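Local coordinates for protein putative laminarinase (Phanerochaete chrysosporium, PDB 2W39) that probably hydrolyses beta-1,3 linkages of laminarin and related mixed-linkage beta-glucans as a secreted family 16 glycoside hydrolase of a white-rot fungus, at residues H28-Y33 with Y276-P281; L44-A47 with L52-R55; T60-S63 with G68-S71; G255-A258 with S262-N265. All coordinates share one frame; numbering follows the deposited sequence.

In the fold
Contact 1 touches both contact 3 and contact 4 in this two-sheet beta sandwich. Contacts 1 and 3 have centres about 5 Å apart and share a sheet, in which strand 31-33 runs parallel to strand 69-76; Arg69 of contact 3 also donates to Val277 O of contact 1. Contact 4, about 13 Å from contact 1 between centres, joins the weakly bonded helix 255-258 and helix 261-266, the latter followed in the chain by helix 273-279 of contact 1. Contact 2, a hairpin in the other sheet, touches contact 3 through Leu44 and Asn70. Contacts 2, 3 and 4 follow in series, all nested inside the loop that contact 1 closes, so contact 1 ties the late helix 273-279 to the turn entering early strand 31-33.

Contact 1 of 4, residues H28-Y33 with Y276-P281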
loop_
_atom_site.group_PDB
_atom_site.type_symbol
_atom_site.label_atom_id
_atom_site.label_comp_id
_atom_site.label_asym_id
_atom_site.label_seq_id
_atom_site.Cartn_x
_atom_site.Cartn_y
_atom_site.Cartn_z
ATOM N N HIS A 28 -3.679 2.011 -15.307
ATOM C CA HIS A 28 -4.769 2.353 -16.251
ATOM C C HIS A 28 -6.088 2.712 -15.568
ATOM O O HIS A 28 -7.165 2.484 -16.120
ATOM C CB HIS A 28 -4.964 1.230 -17.284
ATOM C CG HIS A 28 -3.685 0.833 -17.942
ATOM N ND1 HIS A 28 -3.040 -0.345 -17.649
ATOM C CD2 HIS A 28 -2.875 1.500 -18.798
ATOM C CE1 HIS A 28 -1.921 -0.423 -18.347
ATOM N NE2 HIS A 28 -1.788 0.693 -19.036
ATOM N N GLY A 29 -6.013 3.302 -14.381
ATOM C CA GLY A 29 -7.204 3.675 -13.645
ATOM C C GLY A 29 -7.878 4.945 -14.129
ATOM O O GLY A 29 -7.322 5.701 -14.944
ATOM N N ARG A 30 -9.085 5.181 -13.625
ATOM C CA ARG A 30 -9.848 6.383 -13.941
ATOM C C ARG A 30 -9.417 7.478 -12.962
ATOM O O ARG A 30 -10.173 7.904 -12.077
ATOM C CB ARG A 30 -11.340 6.089 -13.868
ATOM C CG ARG A 30 -12.239 7.238 -14.272
ATOM C CD ARG A 30 -11.945 7.763 -15.676
ATOM N NE ARG A 30 -12.853 8.860 -15.985
ATOM C CZ ARG A 30 -12.609 9.816 -16.876
ATOM N NH1 ARG A 30 -11.484 9.824 -17.582
ATOM N NH2 ARG A 30 -13.524 10.760 -17.056
ATOM N N VAL A 31 -8.160 7.896 -13.111
ATOM C CA VAL A 31 -7.491 8.747 -12.133
ATOM C C VAL A 31 -6.698 9.810 -12.850
ATOM O O VAL A 31 -6.163 9.585 -13.938
ATOM C CB VAL A 31 -6.556 7.899 -11.208
ATOM C CG1 VAL A 31 -5.315 7.369 -11.954
ATOM C CG2 VAL A 31 -6.125 8.707 -9.982
ATOM N N ASN A 32 -6.612 10.980 -12.228
ATOM C CA ASN A 32 -5.711 12.037 -12.659
ATOM C C ASN A 32 -4.764 12.322 -11.500
ATOM O O ASN A 32 -5.158 12.975 -10.522
ATOM C CB ASN A 32 -6.486 13.290 -13.055
ATOM C CG ASN A 32 -5.585 14.351 -13.634
ATOM O OD1 ASN A 32 -4.852 14.102 -14.582
ATOM N ND2 ASN A 32 -5.622 15.536 -13.056
ATOM N N TYR A 33 -3.549 11.795 -11.586
ATOM C CA TYR A 33 -2.566 11.987 -10.533
ATOM C C TYR A 33 -1.949 13.373 -10.671
ATOM O O TYR A 33 -1.309 13.681 -11.673
ATOM C CB TYR A 33 -1.490 10.927 -10.655
ATOM C CG TYR A 33 -1.815 9.581 -10.054
ATOM C CD1 TYR A 33 -2.434 9.465 -8.803
ATOM C CD2 TYR A 33 -1.419 8.401 -10.703
ATOM C CE1 TYR A 33 -2.673 8.205 -8.230
ATOM C CE2 TYR A 33 -1.648 7.151 -10.129
ATOM C CZ TYR A 33 -2.245 7.064 -8.883
ATOM O OH TYR A 33 -2.454 5.854 -8.258
ATOM N N TYR A 276 -19.283 5.095 -12.482
ATOM C CA TYR A 276 -19.475 5.307 -11.054
ATOM C C TYR A 276 -18.520 6.379 -10.541
ATOM O O TYR A 276 -18.922 7.312 -9.844
ATOM C CB TYR A 276 -19.287 3.992 -10.289
ATOM C CG TYR A 276 -19.628 4.118 -8.825
ATOM C CD1 TYR A 276 -20.942 3.934 -8.392
ATOM C CD2 TYR A 276 -18.658 4.468 -7.880
ATOM C CE1 TYR A 276 -21.285 4.070 -7.056
ATOM C CE2 TYR A 276 -18.999 4.614 -6.541
ATOM C CZ TYR A 276 -20.304 4.413 -6.135
ATOM O OH TYR A 276 -20.619 4.547 -4.796
ATOM N N VAL A 277 -17.250 6.231 -10.905
ATOM C CA VAL A 277 -16.229 7.192 -10.491
ATOM C C VAL A 277 -16.491 8.582 -11.088
ATOM O O VAL A 277 -16.299 9.588 -10.403
ATOM C CB VAL A 277 -14.826 6.652 -10.841
ATOM C CG1 VAL A 277 -13.748 7.742 -10.676
ATOM C CG2 VAL A 277 -14.506 5.443 -9.966
ATOM N N ASN A 278 -16.956 8.659 -12.338
ATOM C CA ASN A 278 -17.251 9.956 -12.936
ATOM C C ASN A 278 -18.367 10.685 -12.194
ATOM O O ASN A 278 -18.300 11.885 -11.959
ATOM C CB ASN A 278 -17.715 9.802 -14.395
ATOM C CG ASN A 278 -16.596 9.464 -15.357
ATOM O OD1 ASN A 278 -15.418 9.543 -15.018
ATOM N ND2 ASN A 278 -16.970 9.085 -16.590
ATOM N N ASN A 279 -19.414 9.944 -11.851
ATOM C CA ASN A 279 -20.706 10.557 -11.555
ATOM C C ASN A 279 -21.088 10.649 -10.092
ATOM O O ASN A 279 -22.112 11.256 -9.767
ATOM C CB ASN A 279 -21.783 9.909 -12.423
ATOM C CG ASN A 279 -21.542 10.194 -13.891
ATOM O OD1 ASN A 279 -21.474 9.290 -14.718
ATOM N ND2 ASN A 279 -21.372 11.468 -14.213
ATOM N N ASN A 280 -20.243 10.112 -9.213
ATOM C CA ASN A 280 -20.576 10.071 -7.790
ATOM C C ASN A 280 -19.498 10.686 -6.895
ATOM O O ASN A 280 -18.955 10.003 -6.031
ATOM C CB ASN A 280 -20.862 8.629 -7.364
ATOM C CG ASN A 280 -22.040 8.042 -8.111
ATOM O OD1 ASN A 280 -23.202 8.276 -7.753
ATOM N ND2 ASN A 280 -21.759 7.317 -9.181
ATOM N N PRO A 281 -19.181 11.982 -7.081
ATOM C CA PRO A 281 -18.103 12.571 -6.282
ATOM C C PRO A 281 -18.297 12.387 -4.787
ATOM O O PRO A 281 -17.329 12.097 -4.089
ATOM C CB PRO A 281 -18.158 14.059 -6.647
ATOM C CG PRO A 281 -19.535 14.268 -7.324
ATOM C CD PRO A 281 -19.771 12.967 -8.011
#
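Arg30 and Asn278 carry the polar half of this contact. The guanidinium takes the amide oxygen side-on with two nitrogens: NE of Arg30 lies 2.8 Å from OD1 of Asn278 with an N-H...O angle of 157°, and NH2 of Arg30 is 3.0 Å from the same OD1. The two bonds differ in quality. The NE donor sits in the carbonyl plane on a lone pair, whereas NH2 approaches from above that plane and its bond is more bent. OD1 nevertheless stays in the guanidinium plane, while the amide is turned 71° against it. Arg30 has CG anti to its N and a bend at chi2 (56°), which turn NE and NH2 toward the helix. NH1 donates to Gly66 O, a second anchor for the guanidinium.

The pairing joins the inverse gamma turn centred on Arg30, at the entrance to strand 31-33, to the last turn of helix 273-279. It thereby ties a helix late in the chain to the edge of a sheet of the GH16 beta sandwich.

Apolar packing is slight and falls to Val277. Its CG1 meets the aliphatic part of Arg30, 3.9 Å from CG, and lies 3.8 Å from Arg30 O. Val277 also packs on Phe253 of strand 246-253. Just past the helix, Asn280 ND2 reaches back to Tyr276 O at 2.9 Å, in the carbonyl plane and on a lone pair.

Contact 2 of 4, residues L44-A47 with L52-R55; sequences LTYA and LILR. With NAG (2-acetamido-2-deoxy-beta-D-glucopyranose), chain C.
Tyr46 and Ile53 form the hydrogen-bonded antiparallel pair of a beta hairpin, strands 45-48 and 51-55, whose short segments run at 178°. Tyr46 N donates to Ile53 O at 2.9 Å, and Ile53 N returns the bond to Tyr46 O. Thr45 with Leu54 and Ala47 with Leu52 are the flanking non-hydrogen-bonded pairs, with their side chains on the other face.

On the Tyr46 face, that residue's CG is anti to N (chi1 175°), which carries the ring out beneath the N-linked NAG, attached to Asn43. The sugar's C5 stands 3.7 Å above the plane of the Tyr46 ring, over its centre, a CH-pi arrangement. Losing the ring to an alanine here would probably leave that sugar face without its platform and the NAG freer to move. Arg55 also extends toward the sugar, but it is modelled in two conformers and the detail of its guanidinium at the NAG is doubtful.

On the opposite face Thr45 and Leu54 lie side by side, pointing the same way, and Thr45 OG1 is held by His20. Next to them, Leu52 turns its CD1 methyl back across the strands to 3.6 Å from Ala47 CB.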
loop_
_atom_site.group_PDB
_atom_site.type_symbol
_atom_site.label_atom_id
_atom_site.label_comp_id
_atom_site.label_asym_id
_atom_site.label_seq_id
_atom_site.Cartn_x
_atom_site.Cartn_y
_atom_site.Cartn_z
ATOM N N LEU A 44 -6.082 18.044 -1.765
ATOM C CA LEU A 44 -6.021 16.594 -1.912
ATOM C C LEU A 44 -4.905 15.994 -1.071
ATOM O O LEU A 44 -4.928 14.807 -0.733
ATOM C CB LEU A 44 -5.848 16.216 -3.375
ATOM C CG LEU A 44 -6.966 16.756 -4.272
ATOM C CD1 LEU A 44 -6.702 16.378 -5.696
ATOM C CD2 LEU A 44 -8.351 16.271 -3.825
ATOM N N THR A 45 -3.912 16.818 -0.755
ATOM C CA THR A 45 -2.895 16.469 0.229
ATOM C C THR A 45 -2.960 17.534 1.299
ATOM O O THR A 45 -2.983 18.738 0.985
ATOM C CB THR A 45 -1.508 16.440 -0.406
ATOM O OG1 THR A 45 -1.493 15.359 -1.339
ATOM C CG2 THR A 45 -0.381 16.237 0.626
ATOM N N TYR A 46 -2.981 17.099 2.555
ATOM C CA TYR A 46 -3.034 17.987 3.703
ATOM C C TYR A 46 -2.017 17.413 4.673
ATOM O O TYR A 46 -2.121 16.254 5.050
ATOM C CB TYR A 46 -4.452 17.970 4.281
ATOM C CG TYR A 46 -4.629 18.764 5.546
ATOM C CD1 TYR A 46 -4.810 20.142 5.495
ATOM C CD2 TYR A 46 -4.639 18.142 6.790
ATOM C CE1 TYR A 46 -4.981 20.888 6.650
ATOM C CE2 TYR A 46 -4.814 18.882 7.958
ATOM C CZ TYR A 46 -4.983 20.254 7.871
ATOM O OH TYR A 46 -5.156 21.017 9.007
ATOM N N ALA A 47 -1.013 18.205 5.067
ATOM C CA ALA A 47 0.154 17.656 5.802
ATOM C C ALA A 47 0.586 18.639 6.867
ATOM O O ALA A 47 1.390 19.557 6.596
ATOM C CB ALA A 47 1.315 17.332 4.850
ATOM N N LEU A 52 -1.161 13.333 8.053
ATOM C CA LEU A 52 -1.075 13.430 6.609
ATOM C C LEU A 52 -2.367 12.866 6.046
ATOM O O LEU A 52 -2.704 11.700 6.312
ATOM C CB LEU A 52 0.109 12.635 6.077
ATOM C CG LEU A 52 0.241 12.558 4.558
ATOM C CD1 LEU A 52 0.698 13.867 3.974
ATOM C CD2 LEU A 52 1.147 11.391 4.109
ATOM N N ILE A 53 -3.080 13.685 5.281
ATOM C CA ILE A 53 -4.236 13.214 4.525
ATOM C C ILE A 53 -3.897 13.205 3.046
ATOM O O ILE A 53 -3.348 14.189 2.511
ATOM C CB ILE A 53 -5.466 14.141 4.723
ATOM C CG1 ILE A 53 -5.835 14.333 6.194
ATOM C CG2 ILE A 53 -6.661 13.704 3.855
ATOM C CD1 ILE A 53 -6.164 13.074 6.868
ATOM N N LEU A 54 -4.215 12.088 2.388
ATOM C CA LEU A 54 -4.078 11.943 0.933
ATOM C C LEU A 54 -5.447 11.493 0.468
ATOM O O LEU A 54 -5.923 10.451 0.903
ATOM C CB LEU A 54 -3.054 10.855 0.561
ATOM C CG LEU A 54 -1.661 11.032 1.163
ATOM C CD1 LEU A 54 -0.831 9.786 0.898
ATOM C CD2 LEU A 54 -0.959 12.308 0.639
ATOM N N ARG A 55 -6.100 12.276 -0.388
ATOM C CA ARG A 55 -7.505 12.019 -0.711
ATOM C C ARG A 55 -7.826 12.179 -2.189
ATOM O O ARG A 55 -7.105 12.832 -2.942
ATOM C CB ARG A 55 -8.435 12.929 0.116
ATOM C CG ARG A 55 -8.177 14.426 -0.088
ATOM C CD ARG A 55 -9.357 15.332 0.278
ATOM N NE ARG A 55 -9.761 15.267 1.679
ATOM C CZ ARG A 55 -9.274 15.997 2.688
ATOM N NH1 ARG A 55 -9.807 15.800 3.879
ATOM N NH2 ARG A 55 -8.267 16.890 2.554
HETATM C C1 NAG C . -8.438 20.484 3.901
HETATM C C2 NAG C . -9.492 21.397 4.557
HETATM C C3 NAG C . -9.604 21.153 6.067
HETATM C C4 NAG C . -9.633 19.672 6.418
HETATM C C5 NAG C . -8.457 18.966 5.741
HETATM C C6 NAG C . -8.398 17.481 6.105
HETATM C C7 NAG C . -9.905 23.750 3.861
HETATM C C8 NAG C . -9.295 25.121 3.838
HETATM N N2 NAG C . -9.119 22.788 4.345
HETATM O O3 NAG C . -10.760 21.778 6.594
HETATM O O4 NAG C . -9.551 19.519 7.818
HETATM O O5 NAG C . -8.599 19.139 4.339
HETATM O O6 NAG C . -9.541 16.793 5.641
HETATM O O7 NAG C . -11.055 23.579 3.453
#

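Contact 3 of 4, residues T60-S63 with G68-S71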
loop_
_atom_site.group_PDB
_atom_site.type_symbol
_atom_site.label_atom_id
_atom_site.label_comp_id
_atom_site.label_asym_id
_atom_site.label_seq_id
_atom_site.Cartn_x
_atom_site.Cartn_y
_atom_site.Cartn_z
ATOM N N THR A 60 -16.117 17.085 -7.679
ATOM C CA THR A 60 -16.272 17.293 -9.126
ATOM C C THR A 60 -16.992 16.121 -9.754
ATOM O O THR A 60 -16.628 14.964 -9.515
ATOM C CB THR A 60 -14.892 17.407 -9.801
ATOM O OG1 THR A 60 -14.117 18.398 -9.117
ATOM C CG2 THR A 60 -15.021 17.800 -11.270
ATOM N N THR A 61 -18.003 16.433 -10.568
ATOM C CA THR A 61 -18.590 15.444 -11.461
ATOM C C THR A 61 -17.782 15.492 -12.756
ATOM O O THR A 61 -17.678 16.549 -13.388
ATOM C CB THR A 61 -20.082 15.749 -11.719
ATOM O OG1 THR A 61 -20.792 15.678 -10.480
ATOM C CG2 THR A 61 -20.683 14.758 -12.708
ATOM N N LEU A 62 -17.200 14.359 -13.149
ATOM C CA LEU A 62 -16.242 14.374 -14.243
ATOM C C LEU A 62 -16.876 14.367 -15.625
ATOM O O LEU A 62 -17.815 13.617 -15.880
ATOM C CB LEU A 62 -15.311 13.169 -14.172
ATOM C CG LEU A 62 -14.622 12.887 -12.840
ATOM C CD1 LEU A 62 -13.676 11.711 -12.990
ATOM C CD2 LEU A 62 -13.853 14.122 -12.368
ATOM N N SER A 63 -16.290 15.143 -16.528
ATOM C CA SER A 63 -16.601 14.995 -17.943
ATOM C C SER A 63 -16.112 13.616 -18.371
ATOM O O SER A 63 -14.942 13.280 -18.162
ATOM C CB SER A 63 -15.900 16.055 -18.777
ATOM O OG SER A 63 -16.045 15.734 -20.151
ATOM N N GLY A 68 -9.434 11.586 -15.466
ATOM C CA GLY A 68 -10.005 10.854 -14.346
ATOM C C GLY A 68 -10.109 11.654 -13.070
ATOM O O GLY A 68 -9.816 12.850 -13.035
ATOM N N ARG A 69 -10.527 10.982 -12.007
ATOM C CA ARG A 69 -10.756 11.660 -10.736
ATOM C C ARG A 69 -9.420 12.062 -10.131
ATOM O O ARG A 69 -8.496 11.248 -10.047
ATOM C CB ARG A 69 -11.549 10.757 -9.783
ATOM C CG ARG A 69 -11.981 11.439 -8.488
ATOM C CD ARG A 69 -13.183 10.774 -7.825
ATOM N NE ARG A 69 -14.411 10.990 -8.607
ATOM C CZ ARG A 69 -15.066 12.146 -8.711
ATOM N NH1 ARG A 69 -14.669 13.234 -8.052
ATOM N NH2 ARG A 69 -16.131 12.205 -9.499
ATOM N N ASN A 70 -9.299 13.312 -9.697
ATOM C CA ASN A 70 -8.032 13.757 -9.135
ATOM C C ASN A 70 -7.686 12.973 -7.876
ATOM O O ASN A 70 -8.544 12.725 -7.008
ATOM C CB ASN A 70 -8.054 15.242 -8.776
ATOM C CG ASN A 70 -8.061 16.152 -9.985
ATOM O OD1 ASN A 70 -7.743 15.757 -11.101
ATOM N ND2 ASN A 70 -8.402 17.423 -9.745
ATOM N N SER A 71 -6.418 12.567 -7.791
ATOM C CA SER A 71 -5.909 11.815 -6.657
ATOM C C SER A 71 -4.398 12.007 -6.614
ATOM O O SER A 71 -3.840 12.779 -7.411
ATOM C CB SER A 71 -6.291 10.343 -6.810
ATOM O OG SER A 71 -6.049 9.650 -5.593
#
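Thr60 O takes two bonds from the Arg69 guanidinium in this contact, where the loop after strand 51-55 folds back on the start of strand 69-76 in a sheet of the beta sandwich. The guanidinium grips this one oxygen end-on. NH2 of Arg69 donates to Thr60 O at 2.8 Å, almost in line with the carbonyl (C=O...N angle 167°), and NH1 of Arg69 adds a bond of 3.0 Å to it in the carbonyl plane. Both bonds lie within 9° of the guanidinium plane, and the oxygen therefore faces the edge between the two terminal nitrogens.

Each of these nitrogens has a further partner. NH1 makes a salt bridge with Asp57 OD1, and Val277 O of helix 273-279 takes NH2 from the side toward NE. Asp57 uses its other oxygen, OD2, for Thr60 OG1, so one carboxylate serves both partners of the contact. Asp57 probably balances the buried charge of Arg69, while the two main-chain carbonyls fix the rotation of the group.

Chain shape brings the group there: CG of Arg69 is anti to N, and a bend at chi3 (-70°) swings the guanidinium round to the loop. Leu62 supplies the apolar half, lying over one guanidinium face with CD2 4.0 Å above the plane, off toward the rim. CG of Leu62 stands 3.7 Å from NH2 of Arg69. The other branch of Leu62 reaches the backbone where the loop enters the strand, with CD1 3.6 Å from Gly68 C and 3.4 Å from Arg69 N.

Contact 4 of 4, residues G255-A258 with S262-N265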
loop_
_atom_site.group_PDB
_atom_site.type_symbol
_atom_site.label_atom_id
_atom_site.label_comp_id
_atom_site.label_asym_id
_atom_site.label_seq_id
_atom_site.Cartn_x
_atom_site.Cartn_y
_atom_site.Cartn_z
ATOM N N GLY A 255 -9.333 0.641 -13.287
ATOM C CA GLY A 255 -8.062 0.127 -13.789
ATOM C C GLY A 255 -7.960 -1.375 -13.807
ATOM O O GLY A 255 -8.964 -2.091 -13.692
ATOM N N ASP A 256 -6.737 -1.867 -13.901
ATOM C CA ASP A 256 -6.531 -3.243 -14.322
ATOM C C ASP A 256 -6.944 -4.317 -13.302
ATOM O O ASP A 256 -7.104 -5.484 -13.667
ATOM C CB ASP A 256 -5.086 -3.422 -14.772
ATOM C CG ASP A 256 -4.720 -2.510 -15.931
ATOM O OD1 ASP A 256 -5.615 -2.147 -16.740
ATOM O OD2 ASP A 256 -3.529 -2.154 -16.025
ATOM N N TRP A 257 -7.127 -3.924 -12.043
ATOM C CA TRP A 257 -7.692 -4.815 -11.036
ATOM C C TRP A 257 -9.101 -4.348 -10.676
ATOM O O TRP A 257 -10.071 -5.026 -11.011
ATOM C CB TRP A 257 -6.753 -4.936 -9.823
ATOM C CG TRP A 257 -7.195 -5.906 -8.748
ATOM C CD1 TRP A 257 -8.266 -6.752 -8.785
ATOM C CD2 TRP A 257 -6.541 -6.140 -7.495
ATOM N NE1 TRP A 257 -8.327 -7.490 -7.616
ATOM C CE2 TRP A 257 -7.285 -7.123 -6.806
ATOM C CE3 TRP A 257 -5.411 -5.590 -6.875
ATOM C CZ2 TRP A 257 -6.927 -7.575 -5.534
ATOM C CZ3 TRP A 257 -5.059 -6.039 -5.610
ATOM C CH2 TRP A 257 -5.820 -7.020 -4.952
ATOM N N ALA A 258 -9.223 -3.182 -10.041
ATOM C CA ALA A 258 -10.506 -2.734 -9.472
ATOM C C ALA A 258 -11.609 -2.535 -10.503
ATOM O O ALA A 258 -12.792 -2.673 -10.183
ATOM C CB ALA A 258 -10.320 -1.459 -8.652
ATOM N N SER A 262 -16.241 -8.119 -13.501
ATOM C CA SER A 262 -16.514 -9.236 -12.602
ATOM C C SER A 262 -16.123 -8.907 -11.162
ATOM O O SER A 262 -16.803 -9.308 -10.216
ATOM C CB SER A 262 -15.814 -10.508 -13.094
ATOM O OG SER A 262 -14.406 -10.397 -13.004
ATOM N N ILE A 263 -15.035 -8.155 -11.014
ATOM C CA ILE A 263 -14.494 -7.781 -9.714
ATOM C C ILE A 263 -15.318 -6.637 -9.100
ATOM O O ILE A 263 -15.744 -6.722 -7.957
ATOM C CB ILE A 263 -12.977 -7.434 -9.857
ATOM C CG1 ILE A 263 -12.229 -8.671 -10.378
ATOM C CG2 ILE A 263 -12.366 -6.907 -8.555
ATOM C CD1 ILE A 263 -10.750 -8.473 -10.644
ATOM N N PHE A 264 -15.566 -5.592 -9.885
ATOM C CA PHE A 264 -16.321 -4.427 -9.434
ATOM C C PHE A 264 -17.766 -4.804 -9.108
ATOM O O PHE A 264 -18.245 -4.543 -8.002
ATOM C CB PHE A 264 -16.247 -3.350 -10.518
ATOM C CG PHE A 264 -16.946 -2.059 -10.171
ATOM C CD1 PHE A 264 -16.341 -1.130 -9.320
ATOM C CD2 PHE A 264 -18.176 -1.746 -10.744
ATOM C CE1 PHE A 264 -16.971 0.082 -9.020
ATOM C CE2 PHE A 264 -18.814 -0.548 -10.453
ATOM C CZ PHE A 264 -18.220 0.374 -9.585
ATOM N N ASN A 265 -18.463 -5.426 -10.058
ATOM C CA ASN A 265 -19.833 -5.864 -9.799
ATOM C C ASN A 265 -19.899 -6.988 -8.776
ATOM O O ASN A 265 -20.863 -7.068 -8.012
ATOM C CB ASN A 265 -20.553 -6.268 -11.090
ATOM C CG ASN A 265 -20.713 -5.113 -12.061
ATOM O OD1 ASN A 265 -21.020 -3.970 -11.674
ATOM N ND2 ASN A 265 -20.506 -5.396 -13.334
#
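Ile263 meets Trp257 with CB, CG2 and above all CD1, along a side chain that can be traced outward from the helix 261-266. Ile263 CB already lies 3.9 Å from Trp257 O. There the chain divides. Ile263 CG2, anti to the backbone N, is 3.9 Å from Trp257 O and 4.1 Å from Trp257 CD1. The longer branch leaves through CG1, anti to the carbonyl carbon (chi1 -61°), and extends fully at chi2 (177°) to place CD1 at the indole edge. This methyl, Ile263 CD1, is the closest point: 3.5 Å from Trp257 CD1 and 3.5 Å from Trp257 O, lying near the ring plane rather than over a face. The two side chains cross at about a right angle.

The second touch is between Phe264 and Ala258, where CB of Phe264 comes to 3.5 Å from Ala258 O, an oxygen that accepts from Asn123 ND2. Beyond this, Phe264 packs against Cys273 and Tyr276 of the next helix.

Trp257 also meets Trp99 edge-to-face, and the Trp257 side chain is about 5 Å from a bound glucose. Replacing it by an alanine would probably leave both the Ile263 methyl and the Trp99 ring without the indole they rest on, opening a gap beside the sugar. The arrangement is thus a weakly bonded helical turn and the short helix that follows, packed through the Trp257-Ile263 pair and the Ala258 carbonyl, with a tryptophan that probably flanks the sugar-binding cleft of this GH16 beta sandwich.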